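Local atomic coordinates of flavoredoxin (Methanosarcina acetivorans, PDB entry 3BNK), a protein that binds flavin mononucleotide (FMN) and probably serves in electron transport. Residues Leu20-Met32 / Asp92-Thr106. Sequence-based numbering, arbitrary orientation.
With FMN (flavin mononucleotide), chain D.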
loop_
_atom_site.group_PDB
_atom_site.type_symbol
_atom_site.label_atom_id
_atom_site.label_comp_id
_atom_site.label_asym_id
_atom_site.label_seq_id
_atom_site.Cartn_x
_atom_site.Cartn_y
_atom_site.Cartn_z
ATOM N N LEU B 20 8.059 -5.739 -7.993
ATOM C CA LEU B 20 9.109 -5.318 -8.887
ATOM C C LEU B 20 8.507 -4.343 -9.907
ATOM O O LEU B 20 7.514 -4.639 -10.576
ATOM C CB LEU B 20 9.754 -6.538 -9.548
ATOM C CG LEU B 20 11.108 -7.095 -9.078
ATOM C CD1 LEU B 20 11.767 -6.341 -7.921
ATOM C CD2 LEU B 20 11.062 -8.626 -8.841
ATOM N N LEU B 21 9.099 -3.160 -9.985
ATOM C CA LEU B 21 8.614 -2.138 -10.885
ATOM C C LEU B 21 9.443 -2.178 -12.167
ATOM O O LEU B 21 10.669 -2.011 -12.125
ATOM C CB LEU B 21 8.708 -0.759 -10.214
ATOM C CG LEU B 21 8.236 0.503 -10.954
ATOM C CD1 LEU B 21 9.008 0.737 -12.212
ATOM C CD2 LEU B 21 6.750 0.456 -11.296
ATOM N N GLY B 22 8.767 -2.399 -13.291
ATOM C CA GLY B 22 9.429 -2.506 -14.589
ATOM C C GLY B 22 9.231 -1.264 -15.450
ATOM O O GLY B 22 8.134 -0.719 -15.532
ATOM N N ALA B 23 10.313 -0.812 -16.073
ATOM C CA ALA B 23 10.243 0.256 -17.052
ATOM C C ALA B 23 11.343 0.115 -18.092
ATOM O O ALA B 23 12.442 -0.389 -17.804
ATOM C CB ALA B 23 10.303 1.621 -16.370
ATOM N N ASN B 24 11.027 0.508 -19.319
ATOM C CA ASN B 24 12.057 0.697 -20.325
ATOM C C ASN B 24 12.738 2.024 -20.069
ATOM O O ASN B 24 12.068 3.032 -19.840
ATOM C CB ASN B 24 11.481 0.675 -21.743
ATOM C CG ASN B 24 11.360 -0.734 -22.308
ATOM O OD1 ASN B 24 11.493 -1.730 -21.588
ATOM N ND2 ASN B 24 11.116 -0.818 -23.604
ATOM N N VAL B 25 14.066 1.998 -20.068
ATOM C CA VAL B 25 14.878 3.198 -19.963
ATOM C C VAL B 25 15.855 3.099 -21.121
ATOM O O VAL B 25 16.592 2.114 -21.233
ATOM C CB VAL B 25 15.630 3.312 -18.611
ATOM C CG1 VAL B 25 16.074 4.764 -18.373
ATOM C CG2 VAL B 25 14.764 2.836 -17.433
ATOM N N LYS B 26 15.818 4.099 -22.004
ATOM C CA LYS B 26 16.594 4.101 -23.247
ATOM C C LYS B 26 16.452 2.775 -24.012
ATOM O O LYS B 26 17.439 2.218 -24.512
ATOM C CB LYS B 26 18.071 4.429 -22.977
ATOM C CG LYS B 26 18.328 5.856 -22.526
ATOM C CD LYS B 26 19.749 5.999 -21.983
ATOM C CE LYS B 26 19.903 7.272 -21.171
ATOM N NZ LYS B 26 21.023 7.151 -20.188
ATOM N N GLY B 27 15.219 2.279 -24.084
ATOM C CA GLY B 27 14.893 1.078 -24.852
ATOM C C GLY B 27 15.205 -0.250 -24.182
ATOM O O GLY B 27 14.891 -1.313 -24.741
ATOM N N LYS B 28 15.809 -0.197 -22.990
ATOM C CA LYS B 28 16.231 -1.405 -22.261
ATOM C C LYS B 28 15.432 -1.589 -20.976
ATOM O O LYS B 28 15.164 -0.630 -20.262
ATOM C CB LYS B 28 17.729 -1.339 -21.954
ATOM C CG LYS B 28 18.367 -2.655 -21.516
ATOM C CD LYS B 28 19.878 -2.725 -21.861
ATOM C CE LYS B 28 20.688 -1.555 -21.296
ATOM N NZ LYS B 28 20.552 -1.357 -19.815
ATOM N N ALA B 29 15.064 -2.833 -20.688
ATOM C CA ALA B 29 14.236 -3.131 -19.531
ATOM C C ALA B 29 14.997 -2.894 -18.224
ATOM O O ALA B 29 16.169 -3.286 -18.065
ATOM C CB ALA B 29 13.709 -4.548 -19.603
ATOM N N ASN B 30 14.313 -2.225 -17.305
ATOM C CA ASN B 30 14.816 -2.021 -15.972
ATOM C C ASN B 30 13.809 -2.539 -14.969
ATOM O O ASN B 30 12.613 -2.558 -15.243
ATOM C CB ASN B 30 15.118 -0.542 -15.720
ATOM C CG ASN B 30 16.008 -0.335 -14.522
ATOM O OD1 ASN B 30 17.020 -1.017 -14.360
ATOM N ND2 ASN B 30 15.643 0.609 -13.678
ATOM N N LEU B 31 14.319 -3.007 -13.829
ATOM C CA LEU B 31 13.503 -3.399 -12.690
ATOM C C LEU B 31 14.079 -2.832 -11.403
ATOM O O LEU B 31 15.285 -2.859 -11.198
ATOM C CB LEU B 31 13.417 -4.927 -12.608
ATOM C CG LEU B 31 12.877 -5.452 -13.944
ATOM C CD1 LEU B 31 13.664 -6.616 -14.485
ATOM C CD2 LEU B 31 11.377 -5.699 -13.918
ATOM N N MET B 32 13.212 -2.305 -10.550
ATOM C CA MET B 32 13.594 -1.936 -9.198
ATOM C C MET B 32 12.582 -2.497 -8.202
ATOM O O MET B 32 11.399 -2.631 -8.524
ATOM C CB MET B 32 13.706 -0.412 -9.048
ATOM C CG MET B 32 12.425 0.356 -9.342
ATOM S SD MET B 32 12.458 2.034 -8.701
ATOM C CE MET B 32 11.746 1.843 -7.072
ATOM N N ASP B 92 23.127 -3.545 -15.619
ATOM C CA ASP B 92 22.066 -4.041 -16.481
ATOM C C ASP B 92 21.220 -5.060 -15.721
ATOM O O ASP B 92 21.697 -6.149 -15.373
ATOM C CB ASP B 92 22.671 -4.664 -17.743
ATOM C CG ASP B 92 21.652 -4.864 -18.851
ATOM O OD1 ASP B 92 20.434 -4.663 -18.620
ATOM O OD2 ASP B 92 22.082 -5.221 -19.971
ATOM N N LYS B 93 19.969 -4.692 -15.445
ATOM C CA LYS B 93 19.020 -5.614 -14.822
ATOM C C LYS B 93 18.090 -6.292 -15.845
ATOM O O LYS B 93 17.290 -7.150 -15.477
ATOM C CB LYS B 93 18.240 -4.931 -13.686
ATOM C CG LYS B 93 19.073 -4.737 -12.407
ATOM C CD LYS B 93 18.348 -3.944 -11.319
ATOM C CE LYS B 93 18.357 -2.447 -11.626
ATOM N NZ LYS B 93 17.555 -1.658 -10.653
ATOM N N SER B 94 18.237 -5.932 -17.126
ATOM C CA SER B 94 17.402 -6.478 -18.222
ATOM C C SER B 94 17.524 -7.980 -18.408
ATOM O O SER B 94 16.617 -8.604 -18.964
ATOM C CB SER B 94 17.673 -5.780 -19.567
ATOM O OG SER B 94 18.987 -6.020 -20.054
ATOM N N GLY B 95 18.618 -8.562 -17.921
ATOM C CA GLY B 95 18.876 -9.982 -18.121
ATOM C C GLY B 95 18.614 -10.889 -16.945
ATOM O O GLY B 95 18.747 -12.108 -17.064
ATOM N N LEU B 96 18.247 -10.305 -15.807
ATOM C CA LEU B 96 18.031 -11.067 -14.576
ATOM C C LEU B 96 16.839 -12.019 -14.691
ATOM O O LEU B 96 16.859 -13.132 -14.146
ATOM C CB LEU B 96 17.836 -10.121 -13.383
ATOM C CG LEU B 96 18.546 -10.387 -12.046
ATOM C CD1 LEU B 96 17.609 -10.036 -10.914
ATOM C CD2 LEU B 96 19.045 -11.823 -11.864
ATOM N N PHE B 97 15.814 -11.572 -15.419
ATOM C CA PHE B 97 14.548 -12.285 -15.549
ATOM C C PHE B 97 14.226 -12.546 -17.027
ATOM O O PHE B 97 14.852 -11.960 -17.921
ATOM C CB PHE B 97 13.407 -11.460 -14.933
ATOM C CG PHE B 97 13.625 -11.058 -13.487
ATOM C CD1 PHE B 97 13.847 -9.722 -13.151
ATOM C CD2 PHE B 97 13.574 -11.995 -12.467
ATOM C CE1 PHE B 97 14.032 -9.329 -11.810
ATOM C CE2 PHE B 97 13.765 -11.614 -11.134
ATOM C CZ PHE B 97 13.986 -10.279 -10.808
ATOM N N GLU B 98 13.268 -13.438 -17.274
ATOM C CA GLU B 98 12.652 -13.575 -18.590
ATOM C C GLU B 98 11.617 -12.465 -18.728
ATOM O O GLU B 98 10.657 -12.392 -17.956
ATOM C CB GLU B 98 11.965 -14.937 -18.754
ATOM C CG GLU B 98 12.882 -16.126 -19.002
ATOM C CD GLU B 98 12.105 -17.431 -19.211
ATOM O OE1 GLU B 98 12.420 -18.159 -20.186
ATOM O OE2 GLU B 98 11.168 -17.718 -18.414
ATOM N N VAL B 99 11.816 -11.600 -19.716
ATOM C CA VAL B 99 10.961 -10.431 -19.882
ATOM C C VAL B 99 9.950 -10.602 -21.022
ATOM O O VAL B 99 10.295 -11.052 -22.119
ATOM C CB VAL B 99 11.803 -9.129 -20.054
ATOM C CG1 VAL B 99 10.909 -7.925 -20.377
ATOM C CG2 VAL B 99 12.637 -8.866 -18.799
ATOM N N PHE B 100 8.703 -10.248 -20.737
ATOM C CA PHE B 100 7.660 -10.172 -21.755
ATOM C C PHE B 100 6.983 -8.797 -21.732
ATOM O O PHE B 100 6.913 -8.131 -20.695
ATOM C CB PHE B 100 6.646 -11.334 -21.625
ATOM C CG PHE B 100 5.640 -11.172 -20.504
ATOM C CD1 PHE B 100 4.324 -10.785 -20.785
ATOM C CD2 PHE B 100 5.990 -11.423 -19.176
ATOM C CE1 PHE B 100 3.378 -10.621 -19.764
ATOM C CE2 PHE B 100 5.049 -11.274 -18.150
ATOM C CZ PHE B 100 3.739 -10.865 -18.455
ATOM N N TYR B 101 6.513 -8.374 -22.898
ATOM C CA TYR B 101 5.784 -7.133 -23.046
ATOM C C TYR B 101 4.336 -7.437 -23.385
ATOM O O TYR B 101 3.982 -8.583 -23.698
ATOM C CB TYR B 101 6.436 -6.268 -24.127
ATOM C CG TYR B 101 7.768 -5.676 -23.708
ATOM C CD1 TYR B 101 8.965 -6.382 -23.915
ATOM C CD2 TYR B 101 7.836 -4.423 -23.098
ATOM C CE1 TYR B 101 10.205 -5.842 -23.528
ATOM C CE2 TYR B 101 9.070 -3.868 -22.712
ATOM C CZ TYR B 101 10.248 -4.587 -22.929
ATOM O OH TYR B 101 11.469 -4.060 -22.552
ATOM N N GLY B 102 3.498 -6.406 -23.291
ATOM C CA GLY B 102 2.063 -6.547 -23.534
ATOM C C GLY B 102 1.542 -5.450 -24.434
ATOM O O GLY B 102 2.282 -4.931 -25.274
ATOM N N GLU B 103 0.279 -5.081 -24.220
ATOM C CA GLU B 103 -0.468 -4.163 -25.103
ATOM C C GLU B 103 0.150 -2.766 -25.229
ATOM O O GLU B 103 0.043 -2.122 -26.279
ATOM C CB GLU B 103 -1.931 -4.047 -24.647
ATOM C CG GLU B 103 -2.757 -5.341 -24.761
ATOM C CD GLU B 103 -4.147 -5.250 -24.105
ATOM O OE1 GLU B 103 -4.591 -4.141 -23.725
ATOM O OE2 GLU B 103 -4.817 -6.303 -23.979
ATOM N N LEU B 104 0.807 -2.314 -24.162
ATOM C CA LEU B 104 1.439 -0.996 -24.146
ATOM C C LEU B 104 2.821 -1.022 -24.795
ATOM O O LEU B 104 3.403 0.027 -25.034
ATOM C CB LEU B 104 1.526 -0.447 -22.721
ATOM C CG LEU B 104 0.216 -0.217 -21.966
ATOM C CD1 LEU B 104 0.506 0.364 -20.603
ATOM C CD2 LEU B 104 -0.800 0.678 -22.732
ATOM N N LYS B 105 3.337 -2.222 -25.060
ATOM C CA LYS B 105 4.554 -2.429 -25.876
ATOM C C LYS B 105 5.867 -2.093 -25.159
ATOM O O LYS B 105 6.933 -2.595 -25.507
ATOM C CB LYS B 105 4.467 -1.644 -27.203
ATOM C CG LYS B 105 3.120 -1.767 -27.944
ATOM C CD LYS B 105 3.179 -2.712 -29.126
ATOM C CE LYS B 105 3.107 -4.186 -28.745
ATOM N NZ LYS B 105 3.566 -5.101 -29.884
ATOM N N THR B 106 5.777 -1.265 -24.134
ATOM C CA THR B 106 6.956 -0.580 -23.615
ATOM C C THR B 106 7.152 -0.718 -22.097
ATOM O O THR B 106 8.088 -0.148 -21.526
ATOM C CB THR B 106 6.876 0.901 -23.999
ATOM O OG1 THR B 106 8.067 1.562 -23.589
ATOM C CG2 THR B 106 5.723 1.552 -23.317
HETATM N N1 FMN D . 12.756 2.855 -3.826
HETATM C C2 FMN D . 11.730 3.732 -4.116
HETATM O O2 FMN D . 11.999 4.807 -4.639
HETATM N N3 FMN D . 10.417 3.396 -3.830
HETATM C C4 FMN D . 10.146 2.170 -3.245
HETATM O O4 FMN D . 8.984 1.883 -2.983
HETATM C C4A FMN D . 11.187 1.282 -2.947
HETATM N N5 FMN D . 10.928 0.055 -2.351
HETATM C C5A FMN D . 11.952 -0.830 -2.073
HETATM C C6 FMN D . 11.642 -2.069 -1.498
HETATM C C7 FMN D . 12.669 -2.977 -1.201
HETATM C C7M FMN D . 12.295 -4.333 -0.683
HETATM C C8 FMN D . 14.001 -2.643 -1.489
HETATM C C8M FMN D . 15.099 -3.683 -1.412
HETATM C C9 FMN D . 14.295 -1.407 -2.081
HETATM C C9A FMN D . 13.281 -0.497 -2.384
HETATM N N10 FMN D . 13.558 0.740 -2.979
HETATM C C10 FMN D . 12.511 1.626 -3.249
HETATM C "C1'" FMN D . 14.957 1.084 -3.418
HETATM C "C2'" FMN D . 15.172 0.919 -4.917
HETATM O "O2'" FMN D . 14.571 -0.279 -5.371
HETATM C "C3'" FMN D . 16.663 0.833 -5.249
HETATM O "O3'" FMN D . 17.371 2.008 -4.894
HETATM C "C4'" FMN D . 16.887 0.461 -6.714
HETATM O "O4'" FMN D . 18.238 0.126 -6.890
HETATM C "C5'" FMN D . 16.511 1.543 -7.718
HETATM O "O5'" FMN D . 16.755 0.950 -8.980
HETATM P P FMN D . 17.037 1.817 -10.313
HETATM O O1P FMN D . 18.094 2.840 -10.015
HETATM O O2P FMN D . 15.764 2.524 -10.670
HETATM O O3P FMN D . 17.443 0.945 -11.469
HETATM O O HOH W 1 8.362 1.828 -19.338
HETATM O O HOH W 2 9.728 -2.452 -26.088
HETATM O O HOH W 3 18.689 -2.499 -16.618
#
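Lys93 NZ is gripped by Leu31 O, at 2.6 Å, and by FMN O3P, at 2.7 Å, with Val86 O as a further acceptor. The contact packs segment 92-106, mostly loop with the short strand 99-100, against the beta hairpin 20-32, whose strands join through a type I' turn from Val25 to Lys28, in a flavin reductase-like domain. The Lys93 chain, bent at chi3 (-77°), passes Asn30 OD1 and ends at the FMN phosphate. Asn30 reaches the same phosphate oxygen, ND2 giving O3P a nearly straight bond (170°), so one anionic oxygen ties strand 28-41 to the loop. Farther from the turn, Leu31 CD1 meets the edge of the Phe97 ring in its plane, while Leu20 CD2 packs at Phe97 CZ; Ile110 and helix 77-83 also pack against the Phe97 side chain. Toward the turn, Lys28 NZ forms a long salt bridge with Asp92 OD1, which also accepts from Ser94 N in an Asx turn. On the neighbouring strand, also close to the turn, Tyr101 OH donates to a lone pair of Asn24 OD1 at 2.5 Å, the amide and ring planes standing 75° apart. An alanine at Asn24 is likely to leave the Tyr101 hydroxyl without this acceptor and the phenol ring freer to shift. A water bridges the backbones, accepting from Asn24 N and donating to Thr106 O, each 3.0 Å away.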